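Local coordinates for protein cellulase CEL9M (Clostridium cellulolyticum, PDB 1IA6) that probably hydrolyses internal beta-1,4-glucosidic linkages in cellulose, lichenin and cereal beta-D-glucans, as a metal-binding catalytic module of glycoside hydrolase family 9, at residues L298-L301 with G305-R308; G342-P345 with S349-I352; K398-D401 with Q407-E410. All blocks are in the same frame, centred on the assembly; numbering follows the deposited sequence.

How the interactions relate
Following the chain from its N terminus, the three contacts come in series; none nests within or crosses another. Interaction 1 closes a tight loop ahead of helix 306-323, with three residues between its segments. Interaction 2 folds the chain back just after helix 327-341, again across three residues. Interaction 3 spans five residues and sets the loop 398-401 against helix 406-409. Interaction 2 touches both of the others. Leu307 CD1 of interaction 1 packs on Tyr350 CB at 3.4 Å, and Tyr350 CE1 meets Phe399 CD1 of interaction 3 at 3.6 Å in an edge-to-face ring pair. Interactions 1 and 3 do not touch, their nearest atoms being about 5 Å apart.

Interaction 1 (L298-L301 with G305-R308); sequences LKWL and GVLR. With SO4 (sulfate ion), chain E.
The indole of Trp300 carries CG2 of Val306 over one face, at its five-membered ring: CG2 lies 3.3 Å from Trp300 CD1, a tight fit. CG anti to the backbone N (chi1 -157°) swings the indole toward the helix, and chi2 of 88° turns its face to the methyl. The second flat group, the Arg308 guanidinium, turns an edge to the sulfate, whose sulfur lies in its plane. NH1 of Arg308 donates to sulfate O2 at 3.0 Å (168°), and NH2 to sulfate O3 at 2.8 Å. NE of Arg308 bonds back to Gly305 O at 3.0 Å, while Asp414 supplies a salt bridge to NH1; these partners fix the rotation of the group. Trp256 NE1 also hydrogen-bonds the sulfate, which probably comes from the crystallisation liquor. Apolar packing continues where Leu298 CD1 and Leu307 CD2 meet at 3.9 Å, the two side chains crossing at about a right angle. One water joins the backbones: it donates to Lys299 O and to Val306 O (2.8 Å each) and accepts from Leu301 N. Gly305 is the N-cap of helix 306-323; Trp300 and Leu298 pack the preceding loop onto its first turn, in the alpha-helical barrel of family 9.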
ATOM      1  N   LEU A 298     -17.956   1.142  12.891  1.00 11.26           N
ATOM      2  CA  LEU A 298     -16.679   1.414  12.236  1.00 10.30           C
ATOM      3  C   LEU A 298     -15.723   2.195  13.132  1.00 10.91           C
ATOM      4  O   LEU A 298     -16.123   3.165  13.772  1.00 10.94           O
ATOM      5  CB  LEU A 298     -16.909   2.220  10.952  1.00 11.44           C
ATOM      6  CG  LEU A 298     -15.681   2.809  10.249  1.00 11.38           C
ATOM      7  CD1 LEU A 298     -14.814   1.686   9.691  1.00 11.22           C
ATOM      8  CD2 LEU A 298     -16.134   3.736   9.124  1.00 12.77           C
ATOM      9  N   LYS A 299     -14.467   1.762  13.184  1.00  9.48           N
ATOM     10  CA  LYS A 299     -13.455   2.477  13.956  1.00 10.23           C
ATOM     11  C   LYS A 299     -13.049   3.629  13.045  1.00 10.90           C
ATOM     12  O   LYS A 299     -12.518   3.414  11.952  1.00 11.75           O
ATOM     13  CB  LYS A 299     -12.256   1.571  14.247  1.00  9.94           C
ATOM     14  CG  LYS A 299     -12.544   0.492  15.276  1.00 13.31           C
ATOM     15  CD  LYS A 299     -12.793   1.111  16.641  1.00 16.16           C
ATOM     16  CE  LYS A 299     -13.137   0.059  17.680  1.00 19.37           C
ATOM     17  NZ  LYS A 299     -13.376   0.689  19.009  1.00 22.06           N
ATOM     18  N   TRP A 300     -13.305   4.848  13.507  1.00 10.05           N
ATOM     19  CA  TRP A 300     -13.050   6.066  12.744  1.00 10.32           C
ATOM     20  C   TRP A 300     -11.833   6.808  13.288  1.00 11.58           C
ATOM     21  O   TRP A 300     -11.937   7.530  14.279  1.00 12.80           O
ATOM     22  CB  TRP A 300     -14.296   6.956  12.849  1.00 11.47           C
ATOM     23  CG  TRP A 300     -14.477   7.962  11.758  1.00 12.65           C
ATOM     24  CD1 TRP A 300     -15.116   7.775  10.567  1.00 13.05           C
ATOM     25  CD2 TRP A 300     -14.050   9.327  11.774  1.00 14.33           C
ATOM     26  NE1 TRP A 300     -15.116   8.940   9.840  1.00 13.48           N
ATOM     27  CE2 TRP A 300     -14.467   9.909  10.558  1.00 15.08           C
ATOM     28  CE3 TRP A 300     -13.353  10.115  12.697  1.00 15.71           C
ATOM     29  CZ2 TRP A 300     -14.215  11.247  10.242  1.00 16.22           C
ATOM     30  CZ3 TRP A 300     -13.101  11.446  12.384  1.00 18.17           C
ATOM     31  CH2 TRP A 300     -13.533  11.995  11.164  1.00 15.61           C
ATOM     32  N   LEU A 301     -10.683   6.645  12.639  1.00 10.10           N
ATOM     33  CA  LEU A 301      -9.460   7.299  13.098  1.00 10.03           C
ATOM     34  C   LEU A 301      -9.381   8.770  12.700  1.00 11.26           C
ATOM     35  O   LEU A 301      -9.030   9.627  13.515  1.00 11.89           O
ATOM     36  CB  LEU A 301      -8.234   6.566  12.550  1.00 10.32           C
ATOM     37  CG  LEU A 301      -6.885   7.126  13.014  1.00 12.22           C
ATOM     38  CD1 LEU A 301      -6.728   6.895  14.519  1.00 12.33           C
ATOM     39  CD2 LEU A 301      -5.751   6.442  12.249  1.00 10.81           C
ATOM     40  N   GLY A 305      -9.592   8.980   3.961  1.00 10.99           N
ATOM     41  CA  GLY A 305      -9.218   7.586   3.789  1.00 10.22           C
ATOM     42  C   GLY A 305      -9.512   6.824   5.065  1.00  8.71           C
ATOM     43  O   GLY A 305      -8.681   6.057   5.549  1.00  9.38           O
ATOM     44  N   VAL A 306     -10.708   7.024   5.614  1.00  7.54           N
ATOM     45  CA  VAL A 306     -11.071   6.371   6.863  1.00  9.18           C
ATOM     46  C   VAL A 306     -11.065   4.843   6.809  1.00  7.60           C
ATOM     47  O   VAL A 306     -10.609   4.197   7.753  1.00  9.40           O
ATOM     48  CB  VAL A 306     -12.442   6.879   7.387  1.00 11.32           C
ATOM     49  CG1 VAL A 306     -13.552   6.482   6.444  1.00 12.56           C
ATOM     50  CG2 VAL A 306     -12.694   6.334   8.782  1.00 11.61           C
ATOM     51  N   LEU A 307     -11.553   4.259   5.717  1.00  7.77           N
ATOM     52  CA  LEU A 307     -11.577   2.797   5.601  1.00  7.97           C
ATOM     53  C   LEU A 307     -10.165   2.243   5.438  1.00  8.67           C
ATOM     54  O   LEU A 307      -9.868   1.128   5.867  1.00  8.55           O
ATOM     55  CB  LEU A 307     -12.452   2.365   4.421  1.00  8.26           C
ATOM     56  CG  LEU A 307     -13.926   2.771   4.560  1.00  8.61           C
ATOM     57  CD1 LEU A 307     -14.703   2.297   3.342  1.00 10.43           C
ATOM     58  CD2 LEU A 307     -14.510   2.168   5.833  1.00  9.95           C
ATOM     59  N   ARG A 308      -9.300   3.031   4.811  1.00  7.56           N
ATOM     60  CA  ARG A 308      -7.910   2.645   4.616  1.00  9.86           C
ATOM     61  C   ARG A 308      -7.273   2.397   5.988  1.00  8.70           C
ATOM     62  O   ARG A 308      -6.550   1.418   6.178  1.00  9.27           O
ATOM     63  CB  ARG A 308      -7.182   3.759   3.838  1.00 10.14           C
ATOM     64  CG  ARG A 308      -5.660   3.797   3.940  1.00 11.05           C
ATOM     65  CD  ARG A 308      -5.222   4.660   5.111  1.00 13.15           C
ATOM     66  NE  ARG A 308      -5.743   6.028   5.036  1.00 12.01           N
ATOM     67  CZ  ARG A 308      -5.223   7.010   4.302  1.00 13.39           C
ATOM     68  NH1 ARG A 308      -4.148   6.805   3.548  1.00 14.99           N
ATOM     69  NH2 ARG A 308      -5.767   8.219   4.342  1.00 14.52           N
TER
HETATM   70  S   SO4 E1266      -3.550  10.672   2.461  1.00 30.63           S
HETATM   71  O1  SO4 E1266      -3.969  11.254   1.167  1.00 28.72           O
HETATM   72  O2  SO4 E1266      -3.029   9.311   2.235  1.00 24.34           O
HETATM   73  O3  SO4 E1266      -4.715  10.623   3.370  1.00 27.67           O
HETATM   74  O4  SO4 E1266      -2.498  11.524   3.059  1.00 28.45           O
HETATM   75  O   HOH W   1     -10.422   4.533  10.562  1.00 10.10           O

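Interaction 2 (G342-P345 with S349-I352); sequences GDNP and SYII. With NI (nickel (II) ion), chain D.
Van der Waals contact between Asn344 and Tyr350 carries most of this interaction. The amide nitrogen does the touching: ND2 of Asn344 lies 3.4 Å from CE2 of Tyr350 and 3.7 Å from CD2 of the same ring. The amide and ring planes are 46° apart, so the two groups meet neither stacked nor perpendicular. On the backbone side, Gly342 N approaches Ser349 CA at 4.3 Å, bringing the two segments together where the loop is narrowest.

Hydrogen bonding explains the position of the amide. Asn344 CG sits between its backbone N and carbonyl carbon (chi1 54°), which points the amide toward the facing segment, and ND2 donates to the carbonyl oxygens of Tyr339 and Met348. The first belongs to helix 327-341 and the second immediately precedes Ser349, so one amide group joins the helix to the returning chain. Backbone bonds of Tyr350 with Ile340 and Val390 tie this return further into the fold. Within the first segment, Asn344 N makes a weak bond to Gly342 O at 2.9 Å across an inverse gamma turn centred on Asp343.

Metal coordination occupies the other side of that turn. Asp343 OD2 binds nickel at 2.0 Å, whereas OD1 of the same carboxylate stays 3.1 Å from the ion, so the carboxylate is monodentate. A water at 2.1 Å from the nickel, together with the Ala1 backbone N and His4 NE2, contributes to the site, so the metal joins the extreme N terminus to this loop.

Gly342, with a phi of 143° and two bonds back into the last helical turn, forms the Schellman motif that ends helix 327-341; the inverse gamma turn then leads the chain away from it.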
ATOM      1  N   GLY A 342     -20.190  -4.597   3.401  1.00 11.19           N
ATOM      2  CA  GLY A 342     -21.616  -4.338   3.278  1.00 11.56           C
ATOM      3  C   GLY A 342     -22.433  -4.280   4.552  1.00 12.99           C
ATOM      4  O   GLY A 342     -23.586  -3.857   4.522  1.00 12.77           O
ATOM      5  N   ASP A 343     -21.856  -4.709   5.668  1.00 12.31           N
ATOM      6  CA  ASP A 343     -22.559  -4.690   6.950  1.00 13.75           C
ATOM      7  C   ASP A 343     -22.482  -3.303   7.567  1.00 14.03           C
ATOM      8  O   ASP A 343     -21.780  -3.105   8.557  1.00 12.05           O
ATOM      9  CB  ASP A 343     -21.922  -5.691   7.911  1.00 15.43           C
ATOM     10  CG  ASP A 343     -22.396  -7.106   7.682  1.00 19.81           C
ATOM     11  OD1 ASP A 343     -22.932  -7.398   6.591  1.00 19.89           O
ATOM     12  OD2 ASP A 343     -22.220  -7.929   8.603  1.00 22.18           O
ATOM     13  N   ASN A 344     -23.204  -2.349   6.993  1.00 12.79           N
ATOM     14  CA  ASN A 344     -23.179  -0.980   7.498  1.00 13.93           C
ATOM     15  C   ASN A 344     -24.526  -0.291   7.295  1.00 14.43           C
ATOM     16  O   ASN A 344     -25.368  -0.766   6.531  1.00 13.75           O
ATOM     17  CB  ASN A 344     -22.069  -0.197   6.790  1.00 13.27           C
ATOM     18  CG  ASN A 344     -22.193  -0.255   5.280  1.00 14.09           C
ATOM     19  OD1 ASN A 344     -23.159   0.245   4.710  1.00 13.05           O
ATOM     20  ND2 ASN A 344     -21.219  -0.880   4.625  1.00 12.93           N
ATOM     21  N   PRO A 345     -24.749   0.840   7.986  1.00 15.43           N
ATOM     22  CA  PRO A 345     -26.005   1.587   7.875  1.00 15.23           C
ATOM     23  C   PRO A 345     -26.327   2.096   6.468  1.00 16.95           C
ATOM     24  O   PRO A 345     -27.486   2.385   6.159  1.00 16.13           O
ATOM     25  CB  PRO A 345     -25.813   2.728   8.875  1.00 16.30           C
ATOM     26  CG  PRO A 345     -24.934   2.108   9.918  1.00 16.22           C
ATOM     27  CD  PRO A 345     -23.914   1.386   9.071  1.00 15.83           C
ATOM     28  N   SER A 349     -21.534  -1.802  -0.360  1.00 10.02           N
ATOM     29  CA  SER A 349     -20.198  -2.368  -0.310  1.00  8.83           C
ATOM     30  C   SER A 349     -19.260  -1.208  -0.597  1.00  9.24           C
ATOM     31  O   SER A 349     -19.510  -0.428  -1.514  1.00 10.27           O
ATOM     32  CB  SER A 349     -20.018  -3.425  -1.395  1.00 10.08           C
ATOM     33  OG  SER A 349     -18.641  -3.601  -1.684  1.00 11.80           O
ATOM     34  N   TYR A 350     -18.193  -1.086   0.183  1.00  9.10           N
ATOM     35  CA  TYR A 350     -17.239  -0.010  -0.039  1.00  8.66           C
ATOM     36  C   TYR A 350     -16.129  -0.419  -0.999  1.00  9.29           C
ATOM     37  O   TYR A 350     -15.177   0.333  -1.234  1.00  9.38           O
ATOM     38  CB  TYR A 350     -16.687   0.486   1.296  1.00  8.80           C
ATOM     39  CG  TYR A 350     -17.691   1.374   1.996  1.00 10.19           C
ATOM     40  CD1 TYR A 350     -18.042   2.607   1.453  1.00 12.29           C
ATOM     41  CD2 TYR A 350     -18.339   0.958   3.160  1.00 11.38           C
ATOM     42  CE1 TYR A 350     -19.014   3.408   2.046  1.00 12.94           C
ATOM     43  CE2 TYR A 350     -19.318   1.754   3.765  1.00 11.14           C
ATOM     44  CZ  TYR A 350     -19.648   2.976   3.201  1.00 14.25           C
ATOM     45  OH  TYR A 350     -20.606   3.776   3.783  1.00 14.42           O
ATOM     46  N   ILE A 351     -16.270  -1.619  -1.557  1.00  8.36           N
ATOM     47  CA  ILE A 351     -15.333  -2.119  -2.553  1.00  9.73           C
ATOM     48  C   ILE A 351     -16.105  -2.061  -3.869  1.00  9.78           C
ATOM     49  O   ILE A 351     -17.112  -2.748  -4.038  1.00 11.02           O
ATOM     50  CB  ILE A 351     -14.914  -3.579  -2.286  1.00  9.46           C
ATOM     51  CG1 ILE A 351     -14.118  -3.672  -0.981  1.00  8.79           C
ATOM     52  CG2 ILE A 351     -14.064  -4.090  -3.439  1.00 11.60           C
ATOM     53  CD1 ILE A 351     -13.722  -5.091  -0.619  1.00 11.58           C
ATOM     54  N   ILE A 352     -15.652  -1.228  -4.796  1.00 10.67           N
ATOM     55  CA  ILE A 352     -16.339  -1.098  -6.076  1.00  9.76           C
ATOM     56  C   ILE A 352     -16.370  -2.423  -6.840  1.00 11.11           C
ATOM     57  O   ILE A 352     -15.379  -3.149  -6.884  1.00 10.60           O
ATOM     58  CB  ILE A 352     -15.669  -0.010  -6.946  1.00 10.67           C
ATOM     59  CG1 ILE A 352     -15.841   1.359  -6.279  1.00  9.46           C
ATOM     60  CG2 ILE A 352     -16.279   0.001  -8.348  1.00 11.39           C
ATOM     61  CD1 ILE A 352     -15.114   2.482  -6.989  1.00 11.01           C
TER
HETATM   62 NI    NI D1265     -22.160  -9.881   8.250  1.00 24.71          NI
HETATM   63  O   HOH W   2     -21.110 -10.390   9.997  1.00 35.87           O

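Interaction 3 (K398-D401 with Q407-E410); sequences KFLD and QYTE
Leu400 covers one face of the Tyr408 ring, while the ring's edge points at Phe399. The first claim rests on a CH-pi contact: CB of Leu400 is 4.0 Å from the centroid of the Tyr408 ring and only 4° off its normal. Farther out, CD1 of Leu400 reaches the phenolic end, 3.7 Å from OH of Tyr408. The second is an offset edge-to-face pair in which the edge of Tyr408 is turned toward the face of Phe399, with ring centroids 5.8 Å apart and planes at 82°. The two side chains run antiparallel alongside each other, CE1 of Phe399 lying 3.6 Å from CB of Tyr408; the edge of the Phe399 ring also meets Tyr408 O, 3.3 Å from CE1. Tyr408 CG stands anti to its carbonyl carbon (chi1 -59°), which directs the ring along the facing loop; there Lys398 O lies in the ring plane, 3.5 Å from CE2 of Tyr408.

Thr409 adds a looser contact, its CG2 4.2 Å from Leu400 O. The Asp401 carboxylate is held by the neighbouring loop, OD2 accepting a hydrogen bond from Ile360 N, while Glu410 OE1 is hydrogen-bonded to Trp304 NE1. Asp401 and Glu410 are predicted active-site residues, and Tyr408 thus packs the loop bearing one against the short helix leading into the other, consistent with the catalytic region of a family 9 glycoside hydrolase.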
ATOM      1  N   LYS A 398     -22.596   8.006   7.094  1.00 13.48           N
ATOM      2  CA  LYS A 398     -23.195   8.508   5.863  1.00 15.60           C
ATOM      3  C   LYS A 398     -22.178   8.550   4.727  1.00 15.07           C
ATOM      4  O   LYS A 398     -21.004   8.858   4.940  1.00 14.91           O
ATOM      5  CB  LYS A 398     -23.774   9.910   6.087  1.00 17.92           C
ATOM      6  CG  LYS A 398     -24.734  10.009   7.264  1.00 23.13           C
ATOM      7  CD  LYS A 398     -25.935   9.090   7.089  1.00 27.66           C
ATOM      8  CE  LYS A 398     -26.871   9.160   8.288  1.00 28.64           C
ATOM      9  NZ  LYS A 398     -28.042   8.247   8.127  1.00 31.12           N
ATOM     10  N   PHE A 399     -22.640   8.238   3.522  1.00 14.66           N
ATOM     11  CA  PHE A 399     -21.780   8.248   2.347  1.00 16.77           C
ATOM     12  C   PHE A 399     -22.389   9.130   1.261  1.00 17.78           C
ATOM     13  O   PHE A 399     -23.574   9.013   0.950  1.00 18.55           O
ATOM     14  CB  PHE A 399     -21.604   6.831   1.795  1.00 14.04           C
ATOM     15  CG  PHE A 399     -20.590   6.739   0.688  1.00 14.99           C
ATOM     16  CD1 PHE A 399     -19.232   6.792   0.970  1.00 15.54           C
ATOM     17  CD2 PHE A 399     -20.996   6.632  -0.637  1.00 16.90           C
ATOM     18  CE1 PHE A 399     -18.287   6.738  -0.055  1.00 14.85           C
ATOM     19  CE2 PHE A 399     -20.059   6.578  -1.668  1.00 16.32           C
ATOM     20  CZ  PHE A 399     -18.704   6.632  -1.373  1.00 15.32           C
ATOM     21  N   LEU A 400     -21.577  10.013   0.691  1.00 18.64           N
ATOM     22  CA  LEU A 400     -22.037  10.902  -0.368  1.00 20.74           C
ATOM     23  C   LEU A 400     -21.399  10.465  -1.680  1.00 21.16           C
ATOM     24  O   LEU A 400     -20.237  10.772  -1.953  1.00 20.64           O
ATOM     25  CB  LEU A 400     -21.652  12.350  -0.049  1.00 22.21           C
ATOM     26  CG  LEU A 400     -22.218  12.913   1.262  1.00 25.33           C
ATOM     27  CD1 LEU A 400     -21.705  14.332   1.480  1.00 25.54           C
ATOM     28  CD2 LEU A 400     -23.742  12.892   1.217  1.00 25.60           C
ATOM     29  N   ASP A 401     -22.167   9.739  -2.483  1.00 21.33           N
ATOM     30  CA  ASP A 401     -21.683   9.238  -3.761  1.00 24.15           C
ATOM     31  C   ASP A 401     -21.924  10.248  -4.878  1.00 25.73           C
ATOM     32  O   ASP A 401     -22.921  10.167  -5.595  1.00 27.41           O
ATOM     33  CB  ASP A 401     -22.377   7.911  -4.088  1.00 22.59           C
ATOM     34  CG  ASP A 401     -21.782   7.220  -5.301  1.00 22.68           C
ATOM     35  OD1 ASP A 401     -20.755   7.700  -5.826  1.00 19.90           O
ATOM     36  OD2 ASP A 401     -22.340   6.186  -5.725  1.00 23.75           O
ATOM     37  N   GLN A 407     -13.300  13.250  -0.446  1.00 22.84           N
ATOM     38  CA  GLN A 407     -13.075  12.588   0.835  1.00 21.58           C
ATOM     39  C   GLN A 407     -13.749  11.219   0.852  1.00 20.13           C
ATOM     40  O   GLN A 407     -13.228  10.259   1.421  1.00 21.71           O
ATOM     41  CB  GLN A 407     -13.628  13.443   1.980  1.00 23.17           C
ATOM     42  CG  GLN A 407     -13.555  12.776   3.344  1.00 26.46           C
ATOM     43  CD  GLN A 407     -14.163  13.626   4.445  1.00 26.89           C
ATOM     44  OE1 GLN A 407     -13.671  14.712   4.752  1.00 27.54           O
ATOM     45  NE2 GLN A 407     -15.242  13.135   5.044  1.00 28.09           N
ATOM     46  N   TYR A 408     -14.911  11.136   0.215  1.00 17.32           N
ATOM     47  CA  TYR A 408     -15.674   9.899   0.164  1.00 14.94           C
ATOM     48  C   TYR A 408     -15.288   8.966  -0.981  1.00 14.19           C
ATOM     49  O   TYR A 408     -15.205   7.753  -0.804  1.00 13.23           O
ATOM     50  CB  TYR A 408     -17.171  10.202   0.022  1.00 16.41           C
ATOM     51  CG  TYR A 408     -17.767  11.033   1.134  1.00 16.80           C
ATOM     52  CD1 TYR A 408     -17.632  12.419   1.147  1.00 18.10           C
ATOM     53  CD2 TYR A 408     -18.468  10.428   2.173  1.00 17.20           C
ATOM     54  CE1 TYR A 408     -18.188  13.185   2.173  1.00 21.41           C
ATOM     55  CE2 TYR A 408     -19.024  11.180   3.203  1.00 18.83           C
ATOM     56  CZ  TYR A 408     -18.883  12.557   3.196  1.00 20.85           C
ATOM     57  OH  TYR A 408     -19.447  13.299   4.211  1.00 23.58           O
ATOM     58  N   THR A 409     -15.041   9.542  -2.151  1.00 11.36           N
ATOM     59  CA  THR A 409     -14.766   8.747  -3.342  1.00 11.36           C
ATOM     60  C   THR A 409     -13.330   8.525  -3.794  1.00 11.65           C
ATOM     61  O   THR A 409     -13.109   7.937  -4.851  1.00 10.30           O
ATOM     62  CB  THR A 409     -15.534   9.324  -4.526  1.00 11.37           C
ATOM     63  OG1 THR A 409     -15.075  10.657  -4.772  1.00 11.87           O
ATOM     64  CG2 THR A 409     -17.029   9.355  -4.220  1.00 11.64           C
ATOM     65  N   GLU A 410     -12.356   8.984  -3.022  1.00 11.78           N
ATOM     66  CA  GLU A 410     -10.970   8.779  -3.416  1.00 13.61           C
ATOM     67  C   GLU A 410     -10.588   7.305  -3.353  1.00 11.79           C
ATOM     68  O   GLU A 410     -11.128   6.550  -2.546  1.00 11.03           O
ATOM     69  CB  GLU A 410     -10.025   9.585  -2.523  1.00 16.00           C
ATOM     70  CG  GLU A 410      -9.705  10.963  -3.078  1.00 24.86           C
ATOM     71  CD  GLU A 410      -8.230  11.293  -2.976  1.00 28.86           C
ATOM     72  OE1 GLU A 410      -7.714  11.378  -1.839  1.00 31.61           O
ATOM     73  OE2 GLU A 410      -7.583  11.462  -4.033  1.00 32.14           O
TER